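Local coordinates for molybdopterin biosynthesis moeA protein (Pyrococcus horikoshii, PDB 1WU2) that probably acts late in molybdenum cofactor biosynthesis, helping to insert molybdenum into molybdopterin, as its MoeA relatives do, at residues K15-D20 and N308-H313; E250-L255 and H313-M318. All coordinates share one frame; numbering follows the deposited sequence.

Contact 1: residues K15-D20 and N308-H313; sequences KLLLDD and NLFVKH
The Phe310 ring meets Leu17 obliquely: the ring atom CD2 of Phe310 lies 4.0 Å from the methyl CD1 of Leu17, and the two side chains are set slantwise to each other. Elsewhere the same ring is stacked with Phe287 and makes an edge-to-face pair with Tyr10, so Leu17, which also touches Phe287 and Phe294 of the neighbouring strand 293-295, joins an aromatic cluster. In the second flat group, the imidazole of His313, the edge carries in its own plane the carbonyl O of Leu309, while ND1 is hydrogen-bonded to the hydroxyl of Tyr324. This ring leads away from helix 10-20; what His313 offers to Leu18 is its root and its backbone.

Leu18 CD2 rests 3.7 Å from His313 O and 4.3 Å from His313 CB, an apolar methyl laid on a peptide carbonyl; its CG lies anti to the carbonyl carbon (chi1 -69°). Leu17 takes a different course, with CG anti to the backbone N (chi1 -173°), which carries its branch out toward the ring. The backbones stay well apart at both places, Leu17 CA being 8.0 Å from Phe310 CA and Leu18 CA 7.8 Å from His313 CA.

Helix 300-319 widens here into a pi-type turn at 308-311, and Phe310 has a phi of -129°, unusual for a helix; the bond from His313 N to Phe310 O is weak.

No hydrogen bond crosses between the segments, which bury 164 Å² in all. This is sparse helix-to-helix packing by aliphatic and aromatic side chains, joining a helix of the MoeA N-terminal region to the long helix of the probable molybdopterin-binding domain.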
ATOM      1  N   LYS A  15      -2.688  14.484  20.322  1.00 31.04           N
ATOM      2  CA  LYS A  15      -2.805  13.758  21.585  1.00 31.16           C
ATOM      3  C   LYS A  15      -4.206  13.901  22.188  1.00 30.82           C
ATOM      4  O   LYS A  15      -4.766  12.931  22.691  1.00 30.73           O
ATOM      5  CB  LYS A  15      -1.755  14.244  22.587  1.00 31.34           C
ATOM      6  CG  LYS A  15      -1.530  13.297  23.764  1.00 32.29           C
ATOM      7  CD  LYS A  15      -1.468  14.040  25.094  1.00 33.60           C
ATOM      8  CE  LYS A  15      -0.822  13.192  26.188  1.00 34.20           C
ATOM      9  NZ  LYS A  15      -1.700  12.078  26.636  1.00 34.33           N
ATOM     10  N   LEU A  16      -4.757  15.110  22.142  1.00 30.43           N
ATOM     11  CA  LEU A  16      -6.090  15.369  22.683  1.00 30.21           C
ATOM     12  C   LEU A  16      -7.118  14.540  21.925  1.00 29.99           C
ATOM     13  O   LEU A  16      -7.996  13.925  22.527  1.00 29.93           O
ATOM     14  CB  LEU A  16      -6.447  16.860  22.576  1.00 30.24           C
ATOM     15  CG  LEU A  16      -5.785  17.824  23.565  1.00 30.03           C
ATOM     16  CD1 LEU A  16      -6.016  19.270  23.141  1.00 29.62           C
ATOM     17  CD2 LEU A  16      -6.292  17.601  24.984  1.00 30.16           C
ATOM     18  N   LEU A  17      -6.974  14.520  20.602  1.00 29.75           N
ATOM     19  CA  LEU A  17      -7.849  13.771  19.707  1.00 29.76           C
ATOM     20  C   LEU A  17      -7.759  12.260  19.917  1.00 29.81           C
ATOM     21  O   LEU A  17      -8.778  11.591  20.060  1.00 29.82           O
ATOM     22  CB  LEU A  17      -7.505  14.107  18.252  1.00 29.76           C
ATOM     23  CG  LEU A  17      -8.423  13.532  17.165  1.00 29.72           C
ATOM     24  CD1 LEU A  17      -8.739  14.587  16.114  1.00 29.92           C
ATOM     25  CD2 LEU A  17      -7.812  12.302  16.506  1.00 29.55           C
ATOM     26  N   LEU A  18      -6.541  11.728  19.931  1.00 29.92           N
ATOM     27  CA  LEU A  18      -6.327  10.276  19.990  1.00 30.07           C
ATOM     28  C   LEU A  18      -6.615   9.682  21.370  1.00 30.28           C
ATOM     29  O   LEU A  18      -7.025   8.528  21.468  1.00 30.22           O
ATOM     30  CB  LEU A  18      -4.899   9.913  19.557  1.00 29.96           C
ATOM     31  CG  LEU A  18      -4.546  10.104  18.081  1.00 29.84           C
ATOM     32  CD1 LEU A  18      -3.073   9.802  17.850  1.00 29.03           C
ATOM     33  CD2 LEU A  18      -5.425   9.234  17.178  1.00 30.33           C
ATOM     34  N   ASP A  19      -6.396  10.462  22.428  1.00 30.63           N
ATOM     35  CA  ASP A  19      -6.771  10.059  23.784  1.00 31.03           C
ATOM     36  C   ASP A  19      -8.292   9.896  23.905  1.00 31.35           C
ATOM     37  O   ASP A  19      -8.769   9.098  24.709  1.00 31.45           O
ATOM     38  CB  ASP A  19      -6.287  11.082  24.825  1.00 31.10           C
ATOM     39  CG  ASP A  19      -4.782  11.001  25.100  1.00 31.53           C
ATOM     40  OD1 ASP A  19      -4.104  10.049  24.647  1.00 31.59           O
ATOM     41  OD2 ASP A  19      -4.190  11.871  25.776  1.00 31.95           O
ATOM     42  N   ASP A  20      -9.040  10.660  23.111  1.00 31.76           N
ATOM     43  CA  ASP A  20     -10.501  10.558  23.063  1.00 32.26           C
ATOM     44  C   ASP A  20     -10.992   9.318  22.301  1.00 32.73           C
ATOM     45  O   ASP A  20     -12.127   8.881  22.492  1.00 32.58           O
ATOM     46  CB  ASP A  20     -11.090  11.823  22.423  1.00 32.31           C
ATOM     47  CG  ASP A  20     -12.555  12.034  22.772  1.00 32.45           C
ATOM     48  OD1 ASP A  20     -12.881  12.087  23.973  1.00 33.02           O
ATOM     49  OD2 ASP A  20     -13.449  12.170  21.911  1.00 32.26           O
ATOM     50  N   ASN A 308      -4.662  12.776   6.620  1.00 23.77           N
ATOM     51  CA  ASN A 308      -3.389  12.114   6.893  1.00 23.67           C
ATOM     52  C   ASN A 308      -2.813  12.441   8.270  1.00 23.50           C
ATOM     53  O   ASN A 308      -2.196  11.584   8.906  1.00 23.59           O
ATOM     54  CB  ASN A 308      -2.372  12.453   5.800  1.00 23.69           C
ATOM     55  CG  ASN A 308      -2.566  11.620   4.553  1.00 23.75           C
ATOM     56  OD1 ASN A 308      -2.150  10.464   4.503  1.00 24.49           O
ATOM     57  ND2 ASN A 308      -3.208  12.198   3.541  1.00 24.24           N
ATOM     58  N   LEU A 309      -3.037  13.666   8.738  1.00 23.27           N
ATOM     59  CA  LEU A 309      -2.461  14.130  10.001  1.00 23.28           C
ATOM     60  C   LEU A 309      -3.320  13.786  11.219  1.00 23.15           C
ATOM     61  O   LEU A 309      -2.812  13.766  12.337  1.00 22.89           O
ATOM     62  CB  LEU A 309      -2.203  15.646   9.960  1.00 23.25           C
ATOM     63  CG  LEU A 309      -1.088  16.105   9.014  1.00 23.65           C
ATOM     64  CD1 LEU A 309      -1.105  17.609   8.856  1.00 24.12           C
ATOM     65  CD2 LEU A 309       0.274  15.651   9.509  1.00 24.26           C
ATOM     66  N   PHE A 310      -4.605  13.503  11.008  1.00 23.16           N
ATOM     67  CA  PHE A 310      -5.523  13.243  12.118  1.00 23.22           C
ATOM     68  C   PHE A 310      -6.309  11.954  11.926  1.00 23.32           C
ATOM     69  O   PHE A 310      -6.133  10.995  12.675  1.00 23.54           O
ATOM     70  CB  PHE A 310      -6.494  14.416  12.297  1.00 23.21           C
ATOM     71  CG  PHE A 310      -5.856  15.649  12.866  1.00 22.78           C
ATOM     72  CD1 PHE A 310      -5.723  16.794  12.102  1.00 22.47           C
ATOM     73  CD2 PHE A 310      -5.393  15.664  14.172  1.00 23.18           C
ATOM     74  CE1 PHE A 310      -5.135  17.931  12.631  1.00 22.69           C
ATOM     75  CE2 PHE A 310      -4.804  16.806  14.706  1.00 22.55           C
ATOM     76  CZ  PHE A 310      -4.678  17.934  13.934  1.00 22.03           C
ATOM     77  N   VAL A 311      -7.162  11.935  10.908  1.00 23.34           N
ATOM     78  CA  VAL A 311      -8.112  10.839  10.705  1.00 23.43           C
ATOM     79  C   VAL A 311      -7.414   9.484  10.527  1.00 23.39           C
ATOM     80  O   VAL A 311      -7.815   8.495  11.134  1.00 23.00           O
ATOM     81  CB  VAL A 311      -9.041  11.103   9.494  1.00 23.38           C
ATOM     82  CG1 VAL A 311     -10.091   9.999   9.373  1.00 23.82           C
ATOM     83  CG2 VAL A 311      -9.721  12.460   9.616  1.00 23.38           C
ATOM     84  N   LYS A 312      -6.375   9.459   9.697  1.00 23.47           N
ATOM     85  CA  LYS A 312      -5.595   8.255   9.418  1.00 23.71           C
ATOM     86  C   LYS A 312      -5.126   7.573  10.707  1.00 23.80           C
ATOM     87  O   LYS A 312      -5.214   6.360  10.838  1.00 23.68           O
ATOM     88  CB  LYS A 312      -4.388   8.612   8.533  1.00 23.80           C
ATOM     89  CG  LYS A 312      -3.365   7.502   8.357  1.00 24.17           C
ATOM     90  CD  LYS A 312      -2.384   7.796   7.224  1.00 25.07           C
ATOM     91  CE  LYS A 312      -1.283   8.755   7.642  1.00 25.68           C
ATOM     92  NZ  LYS A 312      -0.025   8.541   6.875  1.00 26.25           N
ATOM     93  N   HIS A 313      -4.635   8.367  11.652  1.00 24.01           N
ATOM     94  CA  HIS A 313      -4.102   7.846  12.910  1.00 24.17           C
ATOM     95  C   HIS A 313      -5.191   7.437  13.900  1.00 24.28           C
ATOM     96  O   HIS A 313      -4.979   6.536  14.706  1.00 24.17           O
ATOM     97  CB  HIS A 313      -3.154   8.872  13.535  1.00 24.31           C
ATOM     98  CG  HIS A 313      -2.003   9.221  12.649  1.00 24.42           C
ATOM     99  ND1 HIS A 313      -1.090   8.283  12.218  1.00 25.39           N
ATOM    100  CD2 HIS A 313      -1.640  10.391  12.075  1.00 25.35           C
ATOM    101  CE1 HIS A 313      -0.202   8.866  11.432  1.00 25.55           C
ATOM    102  NE2 HIS A 313      -0.514  10.145  11.329  1.00 25.78           N
TER

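Contact 2: residues E250-L255 and H313-M318; sequences ECDIVL and HALAKM
Asp252 OD2 is buried between Met318 and Leu315 and has no hydrogen-bonding partner in the model. It lies 4.0 Å from the selenium SE of Met318, a selenomethionine, and equally far from the methyl CD2 of Leu315. The Asp252 side chain crosses that of Leu315 at about a right angle and that of Met318 obliquely. Its CG sits between the backbone N and the carbonyl carbon (chi1 89°), and the CB bond already points to the helix.

Met318 supplies the other meeting point. A bend at chi3 (107°) turns its terminal methyl to Cys251, with CE only 3.3 Å from Cys251 CB. That is tighter than ordinary carbon packing, and the exact spacing is doubtful. Across the whole contact 140 Å² is buried, without a hydrogen bond.

Strand 252-255 runs between the parallel strands 184-190 and 293-295, bonded through its backbone to Gly186 on one and Phe294 on the other. Helix 300-319 packs on the sheet through Leu315, which touches Val185, and Ala314, which touches Phe294, whereas Ile253, next along the strand, meets Lys246 of helix 243-249.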
ATOM      1  N   GLU A 250     -22.674   5.753  13.919  1.00 38.92           N
ATOM      2  CA  GLU A 250     -21.250   5.557  13.639  1.00 38.78           C
ATOM      3  C   GLU A 250     -20.350   5.675  14.855  1.00 38.41           C
ATOM      4  O   GLU A 250     -20.743   6.188  15.901  1.00 38.51           O
ATOM      5  CB  GLU A 250     -20.771   6.577  12.608  1.00 38.92           C
ATOM      6  CG  GLU A 250     -20.896   6.114  11.172  1.00 39.43           C
ATOM      7  CD  GLU A 250     -21.968   6.841  10.409  1.00 40.17           C
ATOM      8  OE1 GLU A 250     -22.497   6.250   9.452  1.00 42.35           O
ATOM      9  OE2 GLU A 250     -22.286   7.994  10.758  1.00 42.02           O
ATOM     10  N   CYS A 251     -19.120   5.205  14.675  1.00 37.94           N
ATOM     11  CA  CYS A 251     -18.089   5.272  15.699  1.00 37.60           C
ATOM     12  C   CYS A 251     -17.467   6.669  15.698  1.00 37.16           C
ATOM     13  O   CYS A 251     -17.282   7.278  16.752  1.00 36.92           O
ATOM     14  CB  CYS A 251     -17.022   4.202  15.446  1.00 37.69           C
ATOM     15  SG  CYS A 251     -17.671   2.568  15.005  1.00 38.21           S
ATOM     16  N   ASP A 252     -17.127   7.157  14.508  1.00 36.79           N
ATOM     17  CA  ASP A 252     -16.726   8.552  14.322  1.00 36.51           C
ATOM     18  C   ASP A 252     -17.441   9.142  13.108  1.00 36.15           C
ATOM     19  O   ASP A 252     -18.021   8.412  12.308  1.00 36.02           O
ATOM     20  CB  ASP A 252     -15.189   8.693  14.237  1.00 36.54           C
ATOM     21  CG  ASP A 252     -14.638   8.545  12.817  1.00 37.08           C
ATOM     22  OD1 ASP A 252     -15.112   9.247  11.903  1.00 38.34           O
ATOM     23  OD2 ASP A 252     -13.700   7.773  12.522  1.00 37.37           O
ATOM     24  N   ILE A 253     -17.416  10.465  12.993  1.00 35.75           N
ATOM     25  CA  ILE A 253     -18.057  11.156  11.877  1.00 35.48           C
ATOM     26  C   ILE A 253     -17.204  12.340  11.402  1.00 35.50           C
ATOM     27  O   ILE A 253     -16.632  13.080  12.195  1.00 35.25           O
ATOM     28  CB  ILE A 253     -19.563  11.548  12.205  1.00 35.31           C
ATOM     29  CG1 ILE A 253     -19.861  13.028  11.940  1.00 34.78           C
ATOM     30  CG2 ILE A 253     -19.964  11.172  13.637  1.00 35.35           C
ATOM     31  CD1 ILE A 253     -20.243  13.308  10.513  1.00 34.56           C
ATOM     32  N   VAL A 254     -17.131  12.482  10.085  1.00 35.67           N
ATOM     33  CA  VAL A 254     -16.356  13.509   9.416  1.00 35.89           C
ATOM     34  C   VAL A 254     -17.338  14.462   8.746  1.00 36.31           C
ATOM     35  O   VAL A 254     -18.266  14.020   8.083  1.00 36.06           O
ATOM     36  CB  VAL A 254     -15.441  12.857   8.343  1.00 35.74           C
ATOM     37  CG1 VAL A 254     -15.099  13.831   7.233  1.00 35.83           C
ATOM     38  CG2 VAL A 254     -14.173  12.288   8.981  1.00 35.77           C
ATOM     39  N   LEU A 255     -17.148  15.765   8.925  1.00 37.10           N
ATOM     40  CA  LEU A 255     -17.978  16.753   8.234  1.00 37.75           C
ATOM     41  C   LEU A 255     -17.164  17.898   7.626  1.00 38.32           C
ATOM     42  O   LEU A 255     -16.176  18.348   8.195  1.00 38.01           O
ATOM     43  CB  LEU A 255     -19.095  17.289   9.140  1.00 37.71           C
ATOM     44  CG  LEU A 255     -18.722  17.920  10.481  1.00 37.90           C
ATOM     45  CD1 LEU A 255     -18.581  19.435  10.356  1.00 38.33           C
ATOM     46  CD2 LEU A 255     -19.773  17.570  11.525  1.00 38.03           C
ATOM     47  N   HIS A 313      -4.635   8.367  11.652  1.00 24.01           N
ATOM     48  CA  HIS A 313      -4.102   7.846  12.910  1.00 24.17           C
ATOM     49  C   HIS A 313      -5.191   7.437  13.900  1.00 24.28           C
ATOM     50  O   HIS A 313      -4.979   6.536  14.706  1.00 24.17           O
ATOM     51  CB  HIS A 313      -3.154   8.872  13.535  1.00 24.31           C
ATOM     52  CG  HIS A 313      -2.003   9.221  12.649  1.00 24.42           C
ATOM     53  ND1 HIS A 313      -1.090   8.283  12.218  1.00 25.39           N
ATOM     54  CD2 HIS A 313      -1.640  10.391  12.075  1.00 25.35           C
ATOM     55  CE1 HIS A 313      -0.202   8.866  11.432  1.00 25.55           C
ATOM     56  NE2 HIS A 313      -0.514  10.145  11.329  1.00 25.78           N
ATOM     57  N   ALA A 314      -6.346   8.094  13.837  1.00 24.55           N
ATOM     58  CA  ALA A 314      -7.499   7.712  14.654  1.00 24.88           C
ATOM     59  C   ALA A 314      -8.056   6.361  14.218  1.00 25.12           C
ATOM     60  O   ALA A 314      -8.322   5.496  15.047  1.00 25.22           O
ATOM     61  CB  ALA A 314      -8.588   8.777  14.578  1.00 24.88           C
ATOM     62  N   LEU A 315      -8.232   6.191  12.913  1.00 25.50           N
ATOM     63  CA  LEU A 315      -8.713   4.934  12.340  1.00 25.81           C
ATOM     64  C   LEU A 315      -7.781   3.767  12.669  1.00 26.05           C
ATOM     65  O   LEU A 315      -8.239   2.673  12.993  1.00 25.85           O
ATOM     66  CB  LEU A 315      -8.857   5.065  10.824  1.00 25.74           C
ATOM     67  CG  LEU A 315     -10.025   5.933  10.357  1.00 26.11           C
ATOM     68  CD1 LEU A 315      -9.821   6.376   8.918  1.00 25.98           C
ATOM     69  CD2 LEU A 315     -11.346   5.184  10.498  1.00 26.47           C
ATOM     70  N   ALA A 316      -6.476   4.015  12.585  1.00 26.37           N
ATOM     71  CA  ALA A 316      -5.470   3.008  12.908  1.00 26.59           C
ATOM     72  C   ALA A 316      -5.527   2.613  14.380  1.00 26.77           C
ATOM     73  O   ALA A 316      -5.342   1.452  14.716  1.00 26.85           O
ATOM     74  CB  ALA A 316      -4.077   3.514  12.549  1.00 26.64           C
ATOM     75  N   LYS A 317      -5.791   3.579  15.253  1.00 27.16           N
ATOM     76  CA  LYS A 317      -5.924   3.312  16.684  1.00 27.45           C
ATOM     77  C   LYS A 317      -7.167   2.477  16.994  1.00 28.15           C
ATOM     78  O   LYS A 317      -7.154   1.660  17.913  1.00 28.22           O
ATOM     79  CB  LYS A 317      -5.969   4.622  17.481  1.00 27.31           C
ATOM     80  CG  LYS A 317      -5.490   4.475  18.922  1.00 26.63           C
ATOM     81  CD  LYS A 317      -6.218   5.401  19.868  1.00 25.63           C
ATOM     82  CE  LYS A 317      -5.867   5.092  21.313  1.00 25.42           C
ATOM     83  NZ  LYS A 317      -6.215   6.222  22.205  1.00 25.20           N
HETATM   84  N   MSE A 318      -8.227   2.678  16.215  1.00 28.98           N
HETATM   85  CA  MSE A 318      -9.509   2.005  16.440  1.00 29.71           C
HETATM   86  C   MSE A 318      -9.446   0.507  16.116  1.00 29.55           C
HETATM   87  O   MSE A 318     -10.118  -0.293  16.758  1.00 29.57           O
HETATM   88  CB  MSE A 318     -10.623   2.687  15.631  1.00 30.26           C
HETATM   89  CG  MSE A 318     -11.023   4.048  16.180  1.00 32.68           C
HETATM   90 SE   MSE A 318     -12.362   4.990  15.097  1.00 40.07          SE
HETATM   91  CE  MSE A 318     -13.845   4.755  16.274  1.00 38.51           C
TER

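In the fold
Contacts 1 and 2 lie on successive turns of helix 300-319 and share His313; their centres are 8 Å apart. They are linked directly by a probable hydrogen bond of 2.6 Å from Lys317 NZ to Leu18 O, and Lys317 NZ also bonds to Ile21 O. Ala314 provides the apolar bridge: its CA lies 3.6 Å from Leu18 CD2, and its CB 4.1 Å from Leu17 CD2. Each contact is centred about 18 Å from the centre of the chain. The same helix thus carries both contacts, packed against helix 10-20 in contact 1 and against the sheet that contains strand 252-255 in contact 2.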